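Local coordinates for LbaCas13a H328A (C2c2) (Lachnospiraceae bacterium NK4A179, PDB 5WLH), which binds CRISPR precursor RNA and, as an RNA-targeting Cas13a nuclease, probably processes it and cleaves RNA at adenosines under crRNA guidance, at residues 479-491 / 935-949. Sequence-based numbering, arbitrary orientation.
Sequences EYLSGISSFDYEL and IYRRASETGTEINHS. With nucleotides of chain B.
Arg938 meets the carboxylate of Glu490 end-on with two nitrogens: NH1 gives a nearly straight bond of 2.9 Å to the syn lone pair of OE2, while NH2 reaches OE1 at 2.8 Å, with that oxygen 25° out of the guanidinium plane. Glu490 is extended beyond CG (chi2 -170°), which carries its carboxylate out to Arg938. Glu490 OE1 also accepts from O2' of A25 of chain B at 2.5 Å, so the salt bridge presents an acceptor to the RNA ribose. An alanine here is likely to leave that hydroxyl without its acceptor and Arg938 with Asp934, at NE, as its remaining carboxylate partner. Tyr38 bonds NH1. Beside this polar end, Phe487 lays its ring flat against Ala939, whose CA is 3.9 Å from the centroid; the small alanine permits this CH-pi approach. Ile935 CD1 lies against Leu491 CD2 and Glu490 CB, branched side chains filling the seam. Further out, Ser485 and Asp488 form a capping box, and a water joins Asp488 OD1 to Asn947 N, in the loop after helix 915-941. Segments 486-491 and 935-941 run nearly antiparallel (170°), axes 10.0 Å apart, flanked by strands 22-28 and 33-39, with helix 429-458 against Asp488 and Tyr489.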
loop_
_atom_site.group_PDB
_atom_site.type_symbol
_atom_site.label_atom_id
_atom_site.label_comp_id
_atom_site.label_asym_id
_atom_site.label_seq_id
_atom_site.Cartn_x
_atom_site.Cartn_y
_atom_site.Cartn_z
ATOM N N GLU A 479 -2.221 -3.554 -30.723
ATOM C CA GLU A 479 -2.752 -4.607 -29.861
ATOM C C GLU A 479 -3.901 -4.127 -28.980
ATOM O O GLU A 479 -4.627 -4.963 -28.435
ATOM C CB GLU A 479 -1.651 -5.196 -28.968
ATOM C CG GLU A 479 -0.312 -5.423 -29.650
ATOM C CD GLU A 479 0.600 -4.203 -29.594
ATOM O OE1 GLU A 479 0.535 -3.363 -30.520
ATOM O OE2 GLU A 479 1.386 -4.090 -28.623
ATOM N N TYR A 480 -4.079 -2.811 -28.830
ATOM C CA TYR A 480 -5.084 -2.249 -27.935
ATOM C C TYR A 480 -6.231 -1.573 -28.666
ATOM O O TYR A 480 -7.151 -1.078 -28.015
ATOM C CB TYR A 480 -4.411 -1.276 -26.953
ATOM C CG TYR A 480 -3.380 -2.018 -26.151
ATOM C CD1 TYR A 480 -3.763 -2.876 -25.119
ATOM C CD2 TYR A 480 -2.034 -1.938 -26.474
ATOM C CE1 TYR A 480 -2.826 -3.588 -24.407
ATOM C CE2 TYR A 480 -1.086 -2.651 -25.769
ATOM C CZ TYR A 480 -1.491 -3.473 -24.733
ATOM O OH TYR A 480 -0.549 -4.175 -24.031
ATOM N N LEU A 481 -6.228 -1.563 -30.007
ATOM C CA LEU A 481 -7.328 -0.914 -30.709
ATOM C C LEU A 481 -8.640 -1.619 -30.434
ATOM O O LEU A 481 -9.699 -0.986 -30.449
ATOM C CB LEU A 481 -7.067 -0.883 -32.215
ATOM C CG LEU A 481 -6.156 0.237 -32.707
ATOM C CD1 LEU A 481 -5.789 -0.016 -34.163
ATOM C CD2 LEU A 481 -6.820 1.608 -32.526
ATOM N N SER A 482 -8.587 -2.921 -30.171
ATOM C CA SER A 482 -9.778 -3.690 -29.860
ATOM C C SER A 482 -10.130 -3.659 -28.380
ATOM O O SER A 482 -11.066 -4.351 -27.967
ATOM C CB SER A 482 -9.602 -5.136 -30.327
ATOM O OG SER A 482 -9.676 -5.190 -31.742
ATOM N N GLY A 483 -9.405 -2.894 -27.579
ATOM C CA GLY A 483 -9.814 -2.615 -26.217
ATOM C C GLY A 483 -8.868 -3.212 -25.187
ATOM O O GLY A 483 -7.943 -3.966 -25.493
ATOM N N ILE A 484 -9.140 -2.833 -23.944
ATOM C CA ILE A 484 -8.316 -3.131 -22.778
ATOM C C ILE A 484 -9.008 -4.188 -21.929
ATOM O O ILE A 484 -10.216 -4.095 -21.669
ATOM C CB ILE A 484 -8.094 -1.850 -21.944
ATOM C CG1 ILE A 484 -7.404 -0.772 -22.779
ATOM C CG2 ILE A 484 -7.291 -2.183 -20.678
ATOM C CD1 ILE A 484 -7.532 0.624 -22.165
ATOM N N SER A 485 -8.241 -5.165 -21.461
ATOM C CA SER A 485 -8.751 -6.175 -20.545
ATOM C C SER A 485 -8.346 -5.842 -19.116
ATOM O O SER A 485 -7.438 -5.047 -18.866
ATOM C CB SER A 485 -8.217 -7.561 -20.914
ATOM O OG SER A 485 -6.855 -7.678 -20.491
ATOM N N SER A 486 -9.011 -6.492 -18.166
ATOM C CA SER A 486 -8.597 -6.305 -16.782
ATOM C C SER A 486 -7.184 -6.836 -16.556
ATOM O O SER A 486 -6.415 -6.244 -15.805
ATOM C CB SER A 486 -9.602 -6.954 -15.828
ATOM O OG SER A 486 -9.814 -8.320 -16.141
ATOM N N PHE A 487 -6.807 -7.927 -17.236
ATOM C CA PHE A 487 -5.451 -8.447 -17.097
ATOM C C PHE A 487 -4.423 -7.407 -17.534
ATOM O O PHE A 487 -3.343 -7.307 -16.936
ATOM C CB PHE A 487 -5.283 -9.722 -17.932
ATOM C CG PHE A 487 -6.271 -10.789 -17.589
ATOM C CD1 PHE A 487 -6.094 -11.568 -16.454
ATOM C CD2 PHE A 487 -7.380 -11.000 -18.380
ATOM C CE1 PHE A 487 -7.015 -12.559 -16.108
ATOM C CE2 PHE A 487 -8.305 -11.983 -18.054
ATOM C CZ PHE A 487 -8.112 -12.780 -16.923
ATOM N N ASP A 488 -4.738 -6.644 -18.596
ATOM C CA ASP A 488 -3.843 -5.576 -19.046
ATOM C C ASP A 488 -3.531 -4.615 -17.910
ATOM O O ASP A 488 -2.386 -4.181 -17.733
ATOM C CB ASP A 488 -4.478 -4.782 -20.202
ATOM C CG ASP A 488 -4.558 -5.567 -21.492
ATOM O OD1 ASP A 488 -3.698 -6.425 -21.723
ATOM O OD2 ASP A 488 -5.472 -5.293 -22.285
ATOM N N TYR A 489 -4.564 -4.227 -17.162
ATOM C CA TYR A 489 -4.354 -3.274 -16.077
ATOM C C TYR A 489 -3.671 -3.920 -14.884
ATOM O O TYR A 489 -2.957 -3.240 -14.138
ATOM C CB TYR A 489 -5.686 -2.648 -15.685
ATOM C CG TYR A 489 -5.961 -1.341 -16.421
ATOM C CD1 TYR A 489 -5.472 -1.127 -17.702
ATOM C CD2 TYR A 489 -6.710 -0.338 -15.824
ATOM C CE1 TYR A 489 -5.717 0.083 -18.369
ATOM C CE2 TYR A 489 -6.973 0.867 -16.477
ATOM C CZ TYR A 489 -6.471 1.066 -17.744
ATOM O OH TYR A 489 -6.732 2.252 -18.366
ATOM N N GLU A 490 -3.879 -5.218 -14.664
ATOM C CA GLU A 490 -3.088 -5.890 -13.641
ATOM C C GLU A 490 -1.596 -5.796 -13.963
ATOM O O GLU A 490 -0.776 -5.511 -13.082
ATOM C CB GLU A 490 -3.536 -7.345 -13.515
ATOM C CG GLU A 490 -4.927 -7.510 -12.934
ATOM C CD GLU A 490 -5.204 -8.953 -12.610
ATOM O OE1 GLU A 490 -5.025 -9.348 -11.429
ATOM O OE2 GLU A 490 -5.567 -9.689 -13.559
ATOM N N LEU A 491 -1.232 -6.002 -15.227
ATOM C CA LEU A 491 0.169 -5.868 -15.624
ATOM C C LEU A 491 0.677 -4.450 -15.388
ATOM O O LEU A 491 1.790 -4.262 -14.882
ATOM C CB LEU A 491 0.335 -6.247 -17.094
ATOM C CG LEU A 491 0.177 -7.735 -17.451
ATOM C CD1 LEU A 491 0.173 -7.868 -18.962
ATOM C CD2 LEU A 491 1.311 -8.548 -16.857
ATOM N N ILE A 935 -0.737 -13.128 -13.400
ATOM C CA ILE A 935 -1.611 -12.508 -14.393
ATOM C C ILE A 935 -1.598 -13.307 -15.685
ATOM O O ILE A 935 -2.649 -13.583 -16.277
ATOM C CB ILE A 935 -1.192 -11.059 -14.662
ATOM C CG1 ILE A 935 -1.310 -10.206 -13.388
ATOM C CG2 ILE A 935 -2.078 -10.482 -15.787
ATOM C CD1 ILE A 935 -0.426 -8.961 -13.434
ATOM N N TYR A 936 -0.401 -13.636 -16.172
ATOM C CA TYR A 936 -0.324 -14.396 -17.408
ATOM C C TYR A 936 -0.961 -15.765 -17.229
ATOM O O TYR A 936 -1.609 -16.283 -18.145
ATOM C CB TYR A 936 1.127 -14.512 -17.844
ATOM C CG TYR A 936 1.610 -13.253 -18.536
ATOM C CD1 TYR A 936 0.979 -12.782 -19.684
ATOM C CD2 TYR A 936 2.669 -12.522 -18.028
ATOM C CE1 TYR A 936 1.407 -11.626 -20.310
ATOM C CE2 TYR A 936 3.109 -11.363 -18.657
ATOM C CZ TYR A 936 2.475 -10.923 -19.787
ATOM O OH TYR A 936 2.906 -9.779 -20.412
ATOM N N ARG A 937 -0.777 -16.363 -16.053
ATOM C CA ARG A 937 -1.403 -17.646 -15.758
ATOM C C ARG A 937 -2.917 -17.555 -15.896
ATOM O O ARG A 937 -3.553 -18.410 -16.526
ATOM C CB ARG A 937 -1.023 -18.080 -14.342
ATOM C CG ARG A 937 -1.616 -19.397 -13.894
ATOM C CD ARG A 937 -1.272 -19.639 -12.412
ATOM N NE ARG A 937 -1.964 -18.724 -11.505
ATOM C CZ ARG A 937 -3.250 -18.803 -11.177
ATOM N NH1 ARG A 937 -4.020 -19.762 -11.687
ATOM N NH2 ARG A 937 -3.780 -17.910 -10.350
ATOM N N ARG A 938 -3.514 -16.518 -15.302
ATOM C CA ARG A 938 -4.962 -16.377 -15.328
ATOM C C ARG A 938 -5.457 -15.925 -16.695
ATOM O O ARG A 938 -6.499 -16.398 -17.162
ATOM C CB ARG A 938 -5.413 -15.421 -14.215
ATOM C CG ARG A 938 -5.280 -16.047 -12.812
ATOM C CD ARG A 938 -5.782 -15.108 -11.707
ATOM N NE ARG A 938 -4.778 -14.087 -11.380
ATOM C CZ ARG A 938 -4.846 -12.822 -11.781
ATOM N NH1 ARG A 938 -5.859 -12.419 -12.530
ATOM N NH2 ARG A 938 -3.895 -11.955 -11.440
ATOM N N ALA A 939 -4.708 -15.045 -17.372
ATOM C CA ALA A 939 -5.043 -14.722 -18.757
ATOM C C ALA A 939 -5.023 -15.984 -19.611
ATOM O O ALA A 939 -5.932 -16.216 -20.414
ATOM C CB ALA A 939 -4.070 -13.683 -19.317
ATOM N N SER A 940 -4.016 -16.831 -19.405
ATOM C CA SER A 940 -3.880 -18.039 -20.214
ATOM C C SER A 940 -5.050 -18.987 -19.984
ATOM O O SER A 940 -5.669 -19.464 -20.944
ATOM C CB SER A 940 -2.539 -18.717 -19.920
ATOM O OG SER A 940 -2.440 -19.996 -20.538
ATOM N N GLU A 941 -5.415 -19.217 -18.719
ATOM C CA GLU A 941 -6.441 -20.216 -18.421
ATOM C C GLU A 941 -7.815 -19.770 -18.893
ATOM O O GLU A 941 -8.656 -20.620 -19.190
ATOM C CB GLU A 941 -6.471 -20.546 -16.926
ATOM C CG GLU A 941 -7.294 -19.586 -16.078
ATOM C CD GLU A 941 -7.049 -19.756 -14.582
ATOM O OE1 GLU A 941 -6.426 -20.751 -14.166
ATOM O OE2 GLU A 941 -7.493 -18.878 -13.824
ATOM N N THR A 942 -8.052 -18.456 -18.988
ATOM C CA THR A 942 -9.293 -17.907 -19.510
ATOM C C THR A 942 -9.261 -17.660 -21.003
ATOM O O THR A 942 -10.242 -17.150 -21.546
ATOM C CB THR A 942 -9.649 -16.595 -18.810
ATOM O OG1 THR A 942 -8.650 -15.613 -19.090
ATOM C CG2 THR A 942 -9.757 -16.819 -17.333
ATOM N N GLY A 943 -8.162 -18.002 -21.657
ATOM C CA GLY A 943 -8.053 -17.820 -23.091
ATOM C C GLY A 943 -8.058 -16.376 -23.516
ATOM O O GLY A 943 -8.534 -16.052 -24.609
ATOM N N THR A 944 -7.526 -15.493 -22.680
ATOM C CA THR A 944 -7.530 -14.071 -22.967
ATOM C C THR A 944 -6.219 -13.717 -23.650
ATOM O O THR A 944 -5.148 -13.923 -23.068
ATOM C CB THR A 944 -7.713 -13.257 -21.683
ATOM O OG1 THR A 944 -8.907 -13.692 -21.020
ATOM C CG2 THR A 944 -7.838 -11.770 -21.997
ATOM N N GLU A 945 -6.307 -13.242 -24.894
ATOM C CA GLU A 945 -5.145 -12.702 -25.586
ATOM C C GLU A 945 -4.526 -11.607 -24.751
ATOM O O GLU A 945 -5.229 -10.729 -24.247
ATOM C CB GLU A 945 -5.524 -12.101 -26.943
ATOM C CG GLU A 945 -6.162 -13.047 -27.941
ATOM C CD GLU A 945 -7.673 -12.869 -28.009
ATOM O OE1 GLU A 945 -8.177 -12.557 -29.116
ATOM O OE2 GLU A 945 -8.359 -13.000 -26.969
ATOM N N ILE A 946 -3.207 -11.618 -24.658
ATOM C CA ILE A 946 -2.528 -10.642 -23.827
ATOM C C ILE A 946 -1.208 -10.267 -24.484
ATOM O O ILE A 946 -0.386 -11.136 -24.804
ATOM C CB ILE A 946 -2.335 -11.162 -22.389
ATOM C CG1 ILE A 946 -2.000 -10.020 -21.442
ATOM C CG2 ILE A 946 -1.339 -12.317 -22.305
ATOM C CD1 ILE A 946 -2.339 -10.345 -20.018
ATOM N N ASN A 947 -1.034 -8.980 -24.744
ATOM C CA ASN A 947 0.229 -8.493 -25.263
ATOM C C ASN A 947 1.276 -8.590 -24.165
ATOM O O ASN A 947 1.070 -8.100 -23.048
ATOM C CB ASN A 947 0.078 -7.057 -25.759
ATOM C CG ASN A 947 1.390 -6.462 -26.235
ATOM O OD1 ASN A 947 1.907 -5.515 -25.639
ATOM N ND2 ASN A 947 1.936 -7.014 -27.316
ATOM N N HIS A 948 2.390 -9.247 -24.474
ATOM C CA HIS A 948 3.474 -9.435 -23.515
ATOM C C HIS A 948 4.441 -8.256 -23.497
ATOM O O HIS A 948 5.663 -8.439 -23.480
ATOM C CB HIS A 948 4.196 -10.744 -23.816
ATOM C CG HIS A 948 3.315 -11.952 -23.708
ATOM N ND1 HIS A 948 3.191 -12.686 -22.546
ATOM C CD2 HIS A 948 2.509 -12.553 -24.616
ATOM C CE1 HIS A 948 2.350 -13.686 -22.744
ATOM N NE2 HIS A 948 1.922 -13.628 -23.993
ATOM N N SER A 949 3.907 -7.029 -23.494
ATOM C CA SER A 949 4.746 -5.844 -23.325
ATOM C C SER A 949 5.514 -5.895 -22.014
ATOM O O SER A 949 6.619 -5.347 -21.912
ATOM C CB SER A 949 3.889 -4.577 -23.373
ATOM O OG SER A 949 3.185 -4.379 -22.152
ATOM P P A B 26 -6.274 -4.172 -8.145
ATOM O OP1 A B 26 -5.360 -3.102 -7.675
ATOM O OP2 A B 26 -7.606 -4.403 -7.546
ATOM O "O5'" A B 26 -6.499 -3.971 -9.702
ATOM C "C5'" A B 26 -5.458 -3.534 -10.571
ATOM C "C4'" A B 26 -6.060 -2.851 -11.771
ATOM O "O4'" A B 26 -6.752 -3.847 -12.575
ATOM C "C3'" A B 26 -7.104 -1.798 -11.419
ATOM O "O3'" A B 26 -7.130 -0.808 -12.441
ATOM C "C2'" A B 26 -8.397 -2.605 -11.452
ATOM O "O2'" A B 26 -9.582 -1.855 -11.605
ATOM C "C1'" A B 26 -8.137 -3.553 -12.626
ATOM N N9 A B 26 -8.854 -4.813 -12.459
ATOM C C8 A B 26 -8.403 -5.931 -11.805
ATOM N N7 A B 26 -9.302 -6.898 -11.767
ATOM C C5 A B 26 -10.384 -6.366 -12.437
ATOM C C6 A B 26 -11.642 -6.918 -12.740
ATOM N N6 A B 26 -11.978 -8.158 -12.352
ATOM N N1 A B 26 -12.518 -6.142 -13.397
ATOM C C2 A B 26 -12.152 -4.901 -13.766
ATOM N N3 A B 26 -10.991 -4.285 -13.539
ATOM C C4 A B 26 -10.139 -5.086 -12.870
ATOM P P A B 25 -9.364 -8.934 -7.085
ATOM O OP1 A B 25 -9.413 -10.004 -8.125
ATOM O OP2 A B 25 -10.169 -9.070 -5.850
ATOM O "O5'" A B 25 -7.842 -8.760 -6.677
ATOM C "C5'" A B 25 -7.412 -7.695 -5.840
ATOM C "C4'" A B 25 -6.147 -7.075 -6.368
ATOM O "O4'" A B 25 -5.024 -7.973 -6.149
ATOM C "C3'" A B 25 -6.154 -6.757 -7.865
ATOM O "O3'" A B 25 -5.455 -5.536 -8.073
ATOM C "C2'" A B 25 -5.312 -7.874 -8.461
ATOM O "O2'" A B 25 -4.692 -7.542 -9.688
ATOM C "C1'" A B 25 -4.291 -8.083 -7.354
ATOM N N9 A B 25 -3.604 -9.366 -7.429
ATOM C C8 A B 25 -4.099 -10.554 -7.911
ATOM N N7 A B 25 -3.213 -11.522 -7.909
ATOM C C5 A B 25 -2.072 -10.918 -7.401
ATOM C C6 A B 25 -0.787 -11.412 -7.148
ATOM N N6 A B 25 -0.447 -12.679 -7.388
ATOM N N1 A B 25 0.135 -10.558 -6.658
ATOM C C2 A B 25 -0.210 -9.287 -6.420
ATOM N N3 A B 25 -1.396 -8.711 -6.626
ATOM C C4 A B 25 -2.286 -9.590 -7.116
ATOM P P U B 27 -7.517 0.707 -12.082
ATOM O OP1 U B 27 -8.909 0.760 -11.646
ATOM O OP2 U B 27 -7.115 1.608 -13.196
ATOM O "O5'" U B 27 -6.594 1.022 -10.835
ATOM C "C5'" U B 27 -6.530 2.325 -10.294
ATOM C "C4'" U B 27 -6.130 2.225 -8.852
ATOM O "O4'" U B 27 -7.276 1.781 -8.083
ATOM C "C3'" U B 27 -5.009 1.208 -8.559
ATOM O "O3'" U B 27 -4.129 1.755 -7.597
ATOM C "C2'" U B 27 -5.757 0.069 -7.874
ATOM O "O2'" U B 27 -4.962 -0.720 -7.007
ATOM C "C1'" U B 27 -6.815 0.865 -7.129
ATOM N N1 U B 27 -7.918 0.105 -6.532
ATOM C C2 U B 27 -8.476 0.650 -5.379
ATOM O O2 U B 27 -8.136 1.730 -4.938
ATOM N N3 U B 27 -9.471 -0.101 -4.789
ATOM C C4 U B 27 -9.931 -1.322 -5.234
ATOM O O4 U B 27 -10.826 -1.898 -4.600
ATOM C C5 U B 27 -9.277 -1.821 -6.409
ATOM C C6 U B 27 -8.309 -1.119 -7.006
HETATM O O HOH W 1 -1.010 -5.612 -21.864
HETATM O O HOH W 2 -5.329 -8.699 -22.420
HETATM O O HOH W 3 -2.816 -7.028 -24.122
#